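Local coordinates for protein vibralactone Cyclase (PDB 6KD0) that probably catalyses the cyclization that forms the fused bicyclic beta-lactone of vibralactone, using an alpha/beta hydrolase fold, at residues Gly152-Ala157 against Pro194-Thr199; Asn181-Ala186 against Thr202-Gln207; Ala187-Asp192 against Leu262-His267; Thr211-Ala216 against Pro257-Leu262. All blocks are in the same frame, centred on the assembly; numbering follows the deposited sequence.

Contact 1: residues Gly152-Ala157 against Pro194-Thr199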
loop_
_atom_site.group_PDB
_atom_site.type_symbol
_atom_site.label_atom_id
_atom_site.label_comp_id
_atom_site.label_asym_id
_atom_site.label_seq_id
_atom_site.Cartn_x
_atom_site.Cartn_y
_atom_site.Cartn_z
ATOM N N GLY A 152 -14.167 5.490 -1.741
ATOM C CA GLY A 152 -14.146 4.187 -2.372
ATOM C C GLY A 152 -14.349 3.068 -1.378
ATOM O O GLY A 152 -15.006 2.067 -1.685
ATOM N N LEU A 153 -13.784 3.220 -0.169
ATOM C CA LEU A 153 -13.938 2.204 0.873
ATOM C C LEU A 153 -15.395 2.113 1.307
ATOM O O LEU A 153 -15.938 1.012 1.477
ATOM C CB LEU A 153 -13.038 2.537 2.065
ATOM C CG LEU A 153 -12.971 1.512 3.208
ATOM C CD1 LEU A 153 -12.358 0.206 2.708
ATOM C CD2 LEU A 153 -12.192 2.046 4.418
ATOM N N LYS A 154 -16.049 3.274 1.432
ATOM C CA LYS A 154 -17.464 3.291 1.781
ATOM C C LYS A 154 -18.298 2.661 0.679
ATOM O O LYS A 154 -19.210 1.867 0.956
ATOM C CB LYS A 154 -17.933 4.721 2.050
ATOM C CG LYS A 154 -17.463 5.313 3.369
ATOM C CD LYS A 154 -18.029 6.730 3.560
ATOM C CE LYS A 154 -19.523 6.691 3.854
ATOM N NZ LYS A 154 -20.120 8.062 3.975
ATOM N N TRP A 155 -17.991 2.998 -0.573
ATOM C CA TRP A 155 -18.730 2.439 -1.696
ATOM C C TRP A 155 -18.598 0.923 -1.720
ATOM O O TRP A 155 -19.593 0.208 -1.880
ATOM C CB TRP A 155 -18.231 3.041 -3.011
ATOM C CG TRP A 155 -18.968 2.503 -4.188
ATOM C CD1 TRP A 155 -20.115 3.005 -4.733
ATOM C CD2 TRP A 155 -18.642 1.329 -4.948
ATOM N NE1 TRP A 155 -20.518 2.224 -5.789
ATOM C CE2 TRP A 155 -19.631 1.189 -5.943
ATOM C CE3 TRP A 155 -17.612 0.386 -4.884
ATOM C CZ2 TRP A 155 -19.614 0.148 -6.870
ATOM C CZ3 TRP A 155 -17.599 -0.655 -5.813
ATOM C CH2 TRP A 155 -18.590 -0.763 -6.786
ATOM N N ALA A 156 -17.374 0.420 -1.552
ATOM C CA ALA A 156 -17.132 -1.017 -1.620
ATOM C C ALA A 156 -17.844 -1.747 -0.493
ATOM O O ALA A 156 -18.403 -2.828 -0.706
ATOM C CB ALA A 156 -15.631 -1.310 -1.580
ATOM N N ALA A 157 -17.825 -1.175 0.723
ATOM C CA ALA A 157 -18.556 -1.776 1.835
ATOM C C ALA A 157 -20.055 -1.816 1.546
ATOM O O ALA A 157 -20.708 -2.850 1.725
ATOM C CB ALA A 157 -18.273 -1.015 3.135
ATOM N N PRO A 194 -19.401 5.698 12.409
ATOM C CA PRO A 194 -20.472 4.712 12.609
ATOM C C PRO A 194 -20.968 4.088 11.314
ATOM O O PRO A 194 -21.589 3.020 11.370
ATOM C CB PRO A 194 -21.581 5.508 13.322
ATOM C CG PRO A 194 -21.245 6.918 13.185
ATOM C CD PRO A 194 -19.772 7.041 12.892
ATOM N N PHE A 195 -20.669 4.685 10.151
ATOM C CA PHE A 195 -21.017 4.063 8.870
ATOM C C PHE A 195 -20.519 2.626 8.782
ATOM O O PHE A 195 -21.153 1.780 8.144
ATOM C CB PHE A 195 -20.428 4.862 7.708
ATOM C CG PHE A 195 -20.658 4.227 6.364
ATOM C CD1 PHE A 195 -21.833 4.461 5.670
ATOM C CD2 PHE A 195 -19.703 3.383 5.801
ATOM C CE1 PHE A 195 -22.053 3.878 4.431
ATOM C CE2 PHE A 195 -19.914 2.795 4.570
ATOM C CZ PHE A 195 -21.094 3.047 3.879
ATOM N N PHE A 196 -19.370 2.346 9.385
ATOM C CA PHE A 196 -18.716 1.048 9.276
ATOM C C PHE A 196 -19.057 0.117 10.428
ATOM O O PHE A 196 -18.496 -0.982 10.490
ATOM C CB PHE A 196 -17.189 1.227 9.205
ATOM C CG PHE A 196 -16.696 1.712 7.860
ATOM C CD1 PHE A 196 -16.550 0.831 6.806
ATOM C CD2 PHE A 196 -16.417 3.051 7.653
ATOM C CE1 PHE A 196 -16.117 1.277 5.573
ATOM C CE2 PHE A 196 -15.981 3.506 6.425
ATOM C CZ PHE A 196 -15.833 2.623 5.382
ATOM N N ALA A 197 -19.952 0.535 11.337
ATOM C CA ALA A 197 -20.233 -0.245 12.542
ATOM C C ALA A 197 -20.589 -1.690 12.207
ATOM O O ALA A 197 -20.117 -2.624 12.864
ATOM C CB ALA A 197 -21.365 0.401 13.343
ATOM N N ASN A 198 -21.416 -1.890 11.184
ATOM C CA ASN A 198 -21.880 -3.223 10.824
ATOM C C ASN A 198 -20.969 -3.952 9.844
ATOM O O ASN A 198 -21.125 -5.161 9.673
ATOM C CB ASN A 198 -23.279 -3.152 10.212
ATOM C CG ASN A 198 -24.306 -2.661 11.201
ATOM O OD1 ASN A 198 -24.081 -2.702 12.420
ATOM N ND2 ASN A 198 -25.432 -2.165 10.689
ATOM N N THR A 199 -20.074 -3.244 9.159
ATOM C CA THR A 199 -19.117 -3.846 8.227
ATOM C C THR A 199 -17.721 -3.303 8.525
ATOM O O THR A 199 -17.114 -2.627 7.691
ATOM C CB THR A 199 -19.520 -3.575 6.774
ATOM O OG1 THR A 199 -19.447 -2.163 6.507
ATOM C CG2 THR A 199 -20.945 -4.073 6.499
#
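Leu153 of helix 144-158 rests its branch carbon against the end of the Phe196 ring, CG lying 3.8 Å from Phe196 CZ, and its CD2 methyl follows CG to the same ring atom. One residue on, Lys154 runs its aliphatic chain past Phe196 and on over one face of Phe195. Its CG meets Phe196 CZ at 3.7 Å. CB and CG already lie beside Phe195, and the bend at chi3 (72°) brings CE above the centre of that ring, 3.6 Å from the centroid and only 7° off the normal. This is a CH-pi contact, and it carries the ammonium group into cation-pi range, with NZ 4.6 Å from the same centroid and still over the face. Replacing Phe195 by an alanine would probably remove the face under Lys154 CE and NZ, leaving the ammonium end freer to move. The contact illustrates how an alpha/beta hydrolase packs one sheet-covering helix against the turn that leaves the next: Phe195 and Phe196 belong to the 3-10 segment that follows helix 178-192, and Leu153, Ala157 and Phe196 all touch Phe171 on strand 171-176 of the central sheet. A helical turn after Leu153, Ala157 points its methyl at the turn, where CB lies 4.0 Å from Phe196 CE1 and also meets Phe195 CE2 more loosely. The same methyl approaches the Thr199 hydroxyl, CB to OG1 3.8 Å, an apolar neighbour for the oxygen on this side.

Contact 2: residues Asn181-Ala186 against Thr202-Gln207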
loop_
_atom_site.group_PDB
_atom_site.type_symbol
_atom_site.label_atom_id
_atom_site.label_comp_id
_atom_site.label_asym_id
_atom_site.label_seq_id
_atom_site.Cartn_x
_atom_site.Cartn_y
_atom_site.Cartn_z
ATOM N N ASN A 181 0.011 4.543 3.038
ATOM C CA ASN A 181 -0.212 5.747 3.837
ATOM C C ASN A 181 -1.684 6.162 3.804
ATOM O O ASN A 181 -2.308 6.422 4.851
ATOM C CB ASN A 181 0.726 6.834 3.300
ATOM C CG ASN A 181 0.343 8.234 3.737
ATOM O OD1 ASN A 181 -0.506 8.872 3.121
ATOM N ND2 ASN A 181 0.990 8.727 4.782
ATOM N N LEU A 182 -2.266 6.228 2.599
ATOM C CA LEU A 182 -3.674 6.606 2.505
ATOM C C LEU A 182 -4.564 5.578 3.192
ATOM O O LEU A 182 -5.579 5.936 3.799
ATOM C CB LEU A 182 -4.087 6.779 1.038
ATOM C CG LEU A 182 -3.336 7.873 0.254
ATOM C CD1 LEU A 182 -3.874 8.001 -1.165
ATOM C CD2 LEU A 182 -3.370 9.228 0.977
ATOM N N SER A 183 -4.190 4.296 3.136
ATOM C CA SER A 183 -5.013 3.298 3.810
ATOM C C SER A 183 -4.880 3.390 5.326
ATOM O O SER A 183 -5.833 3.068 6.039
ATOM C CB SER A 183 -4.670 1.887 3.312
ATOM O OG SER A 183 -3.451 1.474 3.872
ATOM N N LEU A 184 -3.714 3.817 5.835
ATOM C CA LEU A 184 -3.561 4.031 7.278
ATOM C C LEU A 184 -4.510 5.119 7.749
ATOM O O LEU A 184 -5.204 4.976 8.784
ATOM C CB LEU A 184 -2.110 4.412 7.607
ATOM C CG LEU A 184 -1.025 3.338 7.402
ATOM C CD1 LEU A 184 0.360 3.870 7.761
ATOM C CD2 LEU A 184 -1.347 2.060 8.189
ATOM N N ILE A 185 -4.575 6.207 6.969
ATOM C CA ILE A 185 -5.550 7.255 7.252
ATOM C C ILE A 185 -6.965 6.679 7.238
ATOM O O ILE A 185 -7.742 6.870 8.186
ATOM C CB ILE A 185 -5.390 8.424 6.262
ATOM C CG1 ILE A 185 -4.009 9.051 6.445
ATOM C CG2 ILE A 185 -6.510 9.438 6.477
ATOM C CD1 ILE A 185 -3.533 9.900 5.308
ATOM N N ALA A 186 -7.302 5.933 6.179
ATOM C CA ALA A 186 -8.661 5.419 6.031
ATOM C C ALA A 186 -9.040 4.506 7.185
ATOM O O ALA A 186 -10.191 4.502 7.622
ATOM C CB ALA A 186 -8.817 4.687 4.696
ATOM N N THR A 202 -11.604 -5.831 9.019
ATOM C CA THR A 202 -11.118 -6.936 9.838
ATOM C C THR A 202 -9.608 -7.129 9.750
ATOM O O THR A 202 -9.075 -8.026 10.405
ATOM C CB THR A 202 -11.828 -8.243 9.464
ATOM O OG1 THR A 202 -11.505 -8.601 8.111
ATOM C CG2 THR A 202 -13.330 -8.067 9.568
ATOM N N GLY A 203 -8.907 -6.323 8.965
ATOM C CA GLY A 203 -7.474 -6.479 8.854
ATOM C C GLY A 203 -6.898 -5.415 7.949
ATOM O O GLY A 203 -7.609 -4.778 7.166
ATOM N N GLN A 204 -5.589 -5.236 8.070
ATOM C CA GLN A 204 -4.900 -4.249 7.265
ATOM C C GLN A 204 -3.492 -4.713 6.937
ATOM O O GLN A 204 -2.762 -5.164 7.819
ATOM C CB GLN A 204 -4.829 -2.904 7.983
ATOM C CG GLN A 204 -3.994 -1.894 7.234
ATOM C CD GLN A 204 -4.322 -0.496 7.666
ATOM O OE1 GLN A 204 -4.578 -0.256 8.846
ATOM N NE2 GLN A 204 -4.342 0.436 6.720
ATOM N N LEU A 205 -3.102 -4.571 5.674
ATOM C CA LEU A 205 -1.751 -4.876 5.225
ATOM C C LEU A 205 -1.167 -3.624 4.603
ATOM O O LEU A 205 -1.827 -2.984 3.779
ATOM C CB LEU A 205 -1.744 -6.013 4.196
ATOM C CG LEU A 205 -0.361 -6.518 3.760
ATOM C CD1 LEU A 205 -0.429 -8.007 3.455
ATOM C CD2 LEU A 205 0.172 -5.761 2.545
ATOM N N VAL A 206 0.065 -3.273 4.977
ATOM C CA VAL A 206 0.728 -2.166 4.294
ATOM C C VAL A 206 2.163 -2.548 3.963
ATOM O O VAL A 206 2.803 -3.352 4.653
ATOM C CB VAL A 206 0.683 -0.839 5.100
ATOM C CG1 VAL A 206 -0.756 -0.399 5.323
ATOM C CG2 VAL A 206 1.407 -0.987 6.412
ATOM N N GLN A 207 2.671 -1.962 2.886
ATOM C CA GLN A 207 4.052 -2.170 2.473
ATOM C C GLN A 207 4.751 -0.821 2.469
ATOM O O GLN A 207 4.342 0.082 1.733
ATOM C CB GLN A 207 4.126 -2.818 1.085
ATOM C CG GLN A 207 3.254 -4.062 0.913
ATOM C CD GLN A 207 3.075 -4.466 -0.547
ATOM O OE1 GLN A 207 2.878 -3.615 -1.416
ATOM N NE2 GLN A 207 3.120 -5.770 -0.821
#
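Gln204 reaches from its strand toward the helix with its amide overlapping the Leu184 side chain at about a right angle, the CD2 methyl of Leu184 lying 3.7 Å from Gln204 NE2. The long chain gets there by staying extended: CG stands opposite the backbone N (chi1 174°) and chi2 is again close to straight, so the amide is delivered to the helix surface at full length. There NE2 gives a weak hydrogen bond to Ser183 OG, 3.2 Å long and bent to 133° at the hydrogen. The carbonyl oxygen Ser183 O is also 3.1 Å from Gln204 NE2. Ser183 OG has a stronger partner within its own helix, the carbonyl oxygen of Gly180, so the glutamine adds a second, looser hold on a buried hydroxyl. A leucine in place of Gln204 would probably cost Ser183 this weak donor and set a hydrocarbon end against the polar atoms of the helix backbone. Two residues further along the strand, Val206 presents CG1 to the same pair of helix residues, 3.8 Å from Leu184 CD2 and 3.6 Å from Ser183 OG. Together the two strand side chains illustrate the packing of a beta-alpha-beta crossover, in which alternate residues of a strand face the connecting helix. The 181-186 segment of helix 178-192 and strand 203-207 run roughly antiparallel (153°), their axes 8.8 Å apart. Strands 171-176 and 273-278 flank strand 203-207 in the sheet, Ile173 meeting both Ser183 and Gln204, while Leu205 turns to the other side of the sheet, against helix 321-338.

Contact 3: residues Ala187-Asp192 against Leu262-His267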
loop_
_atom_site.group_PDB
_atom_site.type_symbol
_atom_site.label_atom_id
_atom_site.label_comp_id
_atom_site.label_asym_id
_atom_site.label_seq_id
_atom_site.Cartn_x
_atom_site.Cartn_y
_atom_site.Cartn_z
ATOM N N ALA A 187 -8.098 3.704 7.673
ATOM C CA ALA A 187 -8.414 2.772 8.757
ATOM C C ALA A 187 -8.739 3.509 10.057
ATOM O O ALA A 187 -9.664 3.113 10.794
ATOM C CB ALA A 187 -7.250 1.801 8.953
ATOM N N HIS A 188 -8.016 4.601 10.351
ATOM C CA HIS A 188 -8.404 5.392 11.528
ATOM C C HIS A 188 -9.796 5.998 11.355
ATOM O O HIS A 188 -10.661 5.907 12.256
ATOM C CB HIS A 188 -7.398 6.500 11.796
ATOM C CG HIS A 188 -6.095 6.009 12.326
ATOM N ND1 HIS A 188 -5.152 5.407 11.522
ATOM C CD2 HIS A 188 -5.571 6.031 13.576
ATOM C CE1 HIS A 188 -4.097 5.091 12.249
ATOM N NE2 HIS A 188 -4.327 5.454 13.501
ATOM N N TRP A 189 -10.017 6.645 10.204
ATOM C CA TRP A 189 -11.323 7.235 9.917
ATOM C C TRP A 189 -12.445 6.211 10.057
ATOM O O TRP A 189 -13.492 6.495 10.649
ATOM C CB TRP A 189 -11.325 7.838 8.519
ATOM C CG TRP A 189 -10.545 9.097 8.405
ATOM C CD1 TRP A 189 -10.051 9.859 9.424
ATOM C CD2 TRP A 189 -10.195 9.762 7.194
ATOM N NE1 TRP A 189 -9.395 10.954 8.918
ATOM C CE2 TRP A 189 -9.483 10.923 7.548
ATOM C CE3 TRP A 189 -10.420 9.488 5.842
ATOM C CZ2 TRP A 189 -9.004 11.823 6.596
ATOM C CZ3 TRP A 189 -9.931 10.374 4.894
ATOM C CH2 TRP A 189 -9.227 11.527 5.276
ATOM N N ALA A 190 -12.237 5.008 9.520
ATOM C CA ALA A 190 -13.279 3.990 9.523
ATOM C C ALA A 190 -13.546 3.493 10.933
ATOM O O ALA A 190 -14.699 3.199 11.286
ATOM C CB ALA A 190 -12.878 2.829 8.605
ATOM N N ARG A 191 -12.488 3.379 11.750
ATOM C CA ARG A 191 -12.680 3.003 13.140
ATOM C C ARG A 191 -13.647 3.957 13.809
ATOM O O ARG A 191 -14.556 3.531 14.531
ATOM C CB ARG A 191 -11.341 3.004 13.879
ATOM C CG ARG A 191 -11.481 2.749 15.372
ATOM C CD ARG A 191 -10.221 3.170 16.100
ATOM N NE ARG A 191 -9.978 4.599 15.913
ATOM C CZ ARG A 191 -8.823 5.208 16.153
ATOM N NH1 ARG A 191 -7.786 4.521 16.615
ATOM N NH2 ARG A 191 -8.710 6.514 15.945
ATOM N N ASP A 192 -13.505 5.249 13.531
ATOM C CA ASP A 192 -14.344 6.214 14.238
ATOM C C ASP A 192 -15.701 6.480 13.584
ATOM O O ASP A 192 -16.554 7.133 14.194
ATOM C CB ASP A 192 -13.566 7.509 14.397
ATOM C CG ASP A 192 -12.316 7.310 15.221
ATOM O OD1 ASP A 192 -12.334 6.388 16.086
ATOM O OD2 ASP A 192 -11.319 8.030 14.985
ATOM N N LEU A 262 0.736 8.808 11.505
ATOM C CA LEU A 262 1.424 8.642 12.780
ATOM C C LEU A 262 0.805 9.493 13.883
ATOM O O LEU A 262 0.839 9.103 15.060
ATOM C CB LEU A 262 2.903 9.008 12.626
ATOM C CG LEU A 262 3.842 8.696 13.791
ATOM C CD1 LEU A 262 4.164 7.196 13.804
ATOM C CD2 LEU A 262 5.120 9.517 13.678
ATOM N N LEU A 263 0.225 10.640 13.523
ATOM C CA LEU A 263 -0.195 11.668 14.468
ATOM C C LEU A 263 -1.682 11.609 14.842
ATOM O O LEU A 263 -2.174 12.533 15.505
ATOM C CB LEU A 263 0.125 13.053 13.896
ATOM C CG LEU A 263 1.593 13.248 13.497
ATOM C CD1 LEU A 263 1.850 14.654 12.978
ATOM C CD2 LEU A 263 2.527 12.936 14.678
ATOM N N PHE A 264 -2.412 10.579 14.432
ATOM C CA PHE A 264 -3.745 10.387 15.000
ATOM C C PHE A 264 -3.643 10.317 16.519
ATOM O O PHE A 264 -2.721 9.683 17.052
ATOM C CB PHE A 264 -4.412 9.114 14.472
ATOM C CG PHE A 264 -5.106 9.307 13.163
ATOM C CD1 PHE A 264 -6.378 9.846 13.116
ATOM C CD2 PHE A 264 -4.470 8.980 11.974
ATOM C CE1 PHE A 264 -7.024 10.035 11.911
ATOM C CE2 PHE A 264 -5.109 9.176 10.758
ATOM C CZ PHE A 264 -6.383 9.708 10.726
ATOM N N PRO A 265 -4.558 10.966 17.244
ATOM C CA PRO A 265 -4.493 10.944 18.715
ATOM C C PRO A 265 -4.491 9.545 19.301
ATOM O O PRO A 265 -3.863 9.315 20.341
ATOM C CB PRO A 265 -5.747 11.719 19.130
ATOM C CG PRO A 265 -6.061 12.594 17.949
ATOM C CD PRO A 265 -5.633 11.833 16.734
ATOM N N SER A 266 -5.157 8.595 18.668
ATOM C CA SER A 266 -5.214 7.245 19.190
ATOM C C SER A 266 -5.017 6.225 18.079
ATOM O O SER A 266 -5.595 6.350 16.990
ATOM C CB SER A 266 -6.543 6.988 19.881
ATOM O OG SER A 266 -6.663 5.615 20.173
ATOM N N HIS A 267 -4.189 5.219 18.365
ATOM C CA HIS A 267 -4.012 4.074 17.480
ATOM C C HIS A 267 -4.630 2.813 18.057
ATOM O O HIS A 267 -4.351 1.719 17.562
ATOM C CB HIS A 267 -2.530 3.826 17.179
ATOM C CG HIS A 267 -1.844 4.999 16.556
ATOM N ND1 HIS A 267 -2.201 5.497 15.322
ATOM C CD2 HIS A 267 -0.830 5.780 17.001
ATOM C CE1 HIS A 267 -1.437 6.536 15.032
ATOM N NE2 HIS A 267 -0.600 6.733 16.034
HETATM O O HOH W 1 -7.655 9.108 17.069
#
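His188 and Phe264 both carry CG anti to the carbonyl carbon (chi1 -72° and -85°), which swings their rings out from helix and loop to lie one upon the other. The result is an offset stack with centroids 4.0 Å apart and planes nearly parallel; the CB of His188 sits over the centre of the Phe264 ring as a CH-pi contact. Trp189 NE1 comes up to the rim of Phe264, 3.7 Å from its CZ. The imidazole of His188 is held at its edge as well: NE2 shares a 2.8 Å hydrogen bond with His267 ND1, and ND1 is bonded to Leu184 O, which together fix the ring's rotation. His267 NE2 in turn donates to Leu262 O. Arg191 bends at chi3 and reaches Ser266 O end-on, with NH1 (2.9 Å) and NH2 both arriving from above the carbonyl plane, while NE and NH2 grip the Asp192 carboxylate side-on in a salt bridge. Arg191 NH1 also bonds Ala268 O, and the charge is probably balanced by Asp192 and these carbonyl oxygens. The contact fastens the C-terminal part of helix 178-192 to the loop before strand 273-278, with Tyr150 of helix 144-158 edge-to-face on Trp189 and Tyr290 of helix 284-296 edge-to-face on His267.

Contact 4: residues Thr211-Ala216 against Pro257-Leu262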
loop_
_atom_site.group_PDB
_atom_site.type_symbol
_atom_site.label_atom_id
_atom_site.label_comp_id
_atom_site.label_asym_id
_atom_site.label_seq_id
_atom_site.Cartn_x
_atom_site.Cartn_y
_atom_site.Cartn_z
ATOM N N THR A 211 4.616 7.668 6.870
ATOM C CA THR A 211 3.692 7.794 7.994
ATOM C C THR A 211 3.655 9.182 8.603
ATOM O O THR A 211 2.718 9.470 9.360
ATOM C CB THR A 211 4.034 6.789 9.103
ATOM O OG1 THR A 211 5.314 7.121 9.657
ATOM C CG2 THR A 211 4.071 5.372 8.542
ATOM N N CYS A 212 4.614 10.052 8.300
ATOM C CA CYS A 212 4.651 11.342 8.969
ATOM C C CYS A 212 5.473 12.314 8.145
ATOM O O CYS A 212 6.581 11.981 7.713
ATOM C CB CYS A 212 5.249 11.205 10.382
ATOM S SG CYS A 212 4.993 12.670 11.385
ATOM N N HIS A 213 4.932 13.508 7.942
ATOM C CA HIS A 213 5.708 14.593 7.373
ATOM C C HIS A 213 6.948 14.857 8.235
ATOM O O HIS A 213 6.842 14.900 9.471
ATOM C CB HIS A 213 4.841 15.845 7.281
ATOM C CG HIS A 213 5.370 16.875 6.337
ATOM N ND1 HIS A 213 6.561 17.536 6.552
ATOM C CD2 HIS A 213 4.868 17.365 5.177
ATOM C CE1 HIS A 213 6.772 18.387 5.561
ATOM N NE2 HIS A 213 5.760 18.302 4.714
ATOM N N PRO A 214 8.123 15.031 7.638
ATOM C CA PRO A 214 9.328 15.298 8.448
ATOM C C PRO A 214 9.207 16.524 9.334
ATOM O O PRO A 214 9.757 16.554 10.445
ATOM C CB PRO A 214 10.419 15.474 7.383
ATOM C CG PRO A 214 9.943 14.643 6.235
ATOM C CD PRO A 214 8.445 14.823 6.214
ATOM N N GLU A 215 8.491 17.546 8.882
ATOM C CA GLU A 215 8.327 18.739 9.698
ATOM C C GLU A 215 7.359 18.534 10.854
ATOM O O GLU A 215 7.275 19.403 11.725
ATOM C CB GLU A 215 7.888 19.903 8.809
ATOM C CG GLU A 215 8.903 20.167 7.694
ATOM C CD GLU A 215 8.617 21.426 6.899
ATOM O OE1 GLU A 215 9.552 21.936 6.243
ATOM O OE2 GLU A 215 7.461 21.898 6.921
ATOM N N ALA A 216 6.651 17.405 10.901
ATOM C CA ALA A 216 5.730 17.108 11.991
ATOM C C ALA A 216 6.162 15.921 12.844
ATOM O O ALA A 216 5.398 15.497 13.716
ATOM C CB ALA A 216 4.322 16.850 11.440
ATOM N N PRO A 257 -3.526 14.587 11.097
ATOM C CA PRO A 257 -3.522 13.146 10.791
ATOM C C PRO A 257 -4.015 12.813 9.390
ATOM O O PRO A 257 -3.677 11.734 8.884
ATOM C CB PRO A 257 -4.451 12.547 11.861
ATOM C CG PRO A 257 -4.513 13.556 12.959
ATOM C CD PRO A 257 -4.316 14.907 12.301
ATOM N N SER A 258 -4.807 13.690 8.758
ATOM C CA SER A 258 -5.241 13.446 7.384
ATOM C C SER A 258 -4.081 13.455 6.399
ATOM O O SER A 258 -4.264 13.037 5.249
ATOM C CB SER A 258 -6.306 14.454 6.942
ATOM O OG SER A 258 -5.765 15.748 6.675
ATOM N N PHE A 259 -2.901 13.926 6.813
ATOM C CA PHE A 259 -1.681 13.741 6.033
ATOM C C PHE A 259 -0.688 12.797 6.696
ATOM O O PHE A 259 -0.112 11.934 6.023
ATOM C CB PHE A 259 -0.990 15.088 5.750
ATOM C CG PHE A 259 0.230 14.945 4.879
ATOM C CD1 PHE A 259 0.104 14.857 3.503
ATOM C CD2 PHE A 259 1.495 14.842 5.439
ATOM C CE1 PHE A 259 1.226 14.696 2.695
ATOM C CE2 PHE A 259 2.614 14.668 4.639
ATOM C CZ PHE A 259 2.480 14.598 3.267
ATOM N N SER A 260 -0.481 12.933 8.008
ATOM C CA SER A 260 0.519 12.199 8.777
ATOM C C SER A 260 -0.198 11.220 9.689
ATOM O O SER A 260 -0.514 11.566 10.838
ATOM C CB SER A 260 1.367 13.164 9.606
ATOM O OG SER A 260 2.080 14.047 8.780
ATOM N N PRO A 261 -0.458 9.988 9.246
ATOM C CA PRO A 261 -1.251 9.063 10.075
ATOM C C PRO A 261 -0.595 8.691 11.395
ATOM O O PRO A 261 -1.303 8.249 12.307
ATOM C CB PRO A 261 -1.422 7.836 9.169
ATOM C CG PRO A 261 -0.299 7.945 8.160
ATOM C CD PRO A 261 -0.152 9.419 7.922
ATOM N N LEU A 262 0.736 8.808 11.505
ATOM C CA LEU A 262 1.424 8.642 12.780
ATOM C C LEU A 262 0.805 9.493 13.883
ATOM O O LEU A 262 0.839 9.103 15.060
ATOM C CB LEU A 262 2.903 9.008 12.626
ATOM C CG LEU A 262 3.842 8.696 13.791
ATOM C CD1 LEU A 262 4.164 7.196 13.804
ATOM C CD2 LEU A 262 5.120 9.517 13.678
#
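Cys212 sets its CB against the Leu262 CD2 methyl, 3.7 Å away, and its SG, turned opposite the backbone N (chi1 -167°), continues along the same methyl. With CG opposite its own N and chi2 at 77°, Leu262 brings CD2 to the cysteine. In Ser260 the hydroxyl stands beside its own N, which points OG at the backbone of His213, where it accepts a nearly straight hydrogen bond from His213 N, 3.0 Å long. The same hydroxyl also bonds Pro254 O, so it is engaged twice. His213 brings CD2, at the rim of its ring, to 3.6 Å from Phe259 CE2, the two rings inclined at 52°; its ND1 accepts from Glu215 N in the ring plane, which fixes the imidazole. A backbone bond, Leu262 N to Thr211 O (3.0 Å), joins the loops beside the Pro261 ring, whose CD lies 3.2 Å from Thr211 O. Glu286 holds the backbone N-H groups of Thr211 and Cys212. Main-chain N-H and C=O groups in this buried junction of two largely irregular loops are thus met by a serine hydroxyl, a carboxylate and a backbone bond, with Cys212-Leu262 and His213-Phe259 packing beside them.

Following the chain from the N terminus, helix 144-158 opens contact 1, which closes only after helix 178-192, at the turn 194-199. Contact 2 begins within that interval and ends beyond it, as does contact 3, so both cross contact 1 and also each other. Contact 4 lies within the loop that contact 3 closes, and the two share Leu262. Contact 1 ties helix 144-158 to the turn after helix 178-192; contacts 2 and 3 tie that helix to strand 203-207 and to the loop before strand 273-278; contact 4 joins that loop to the one after strand 203-207.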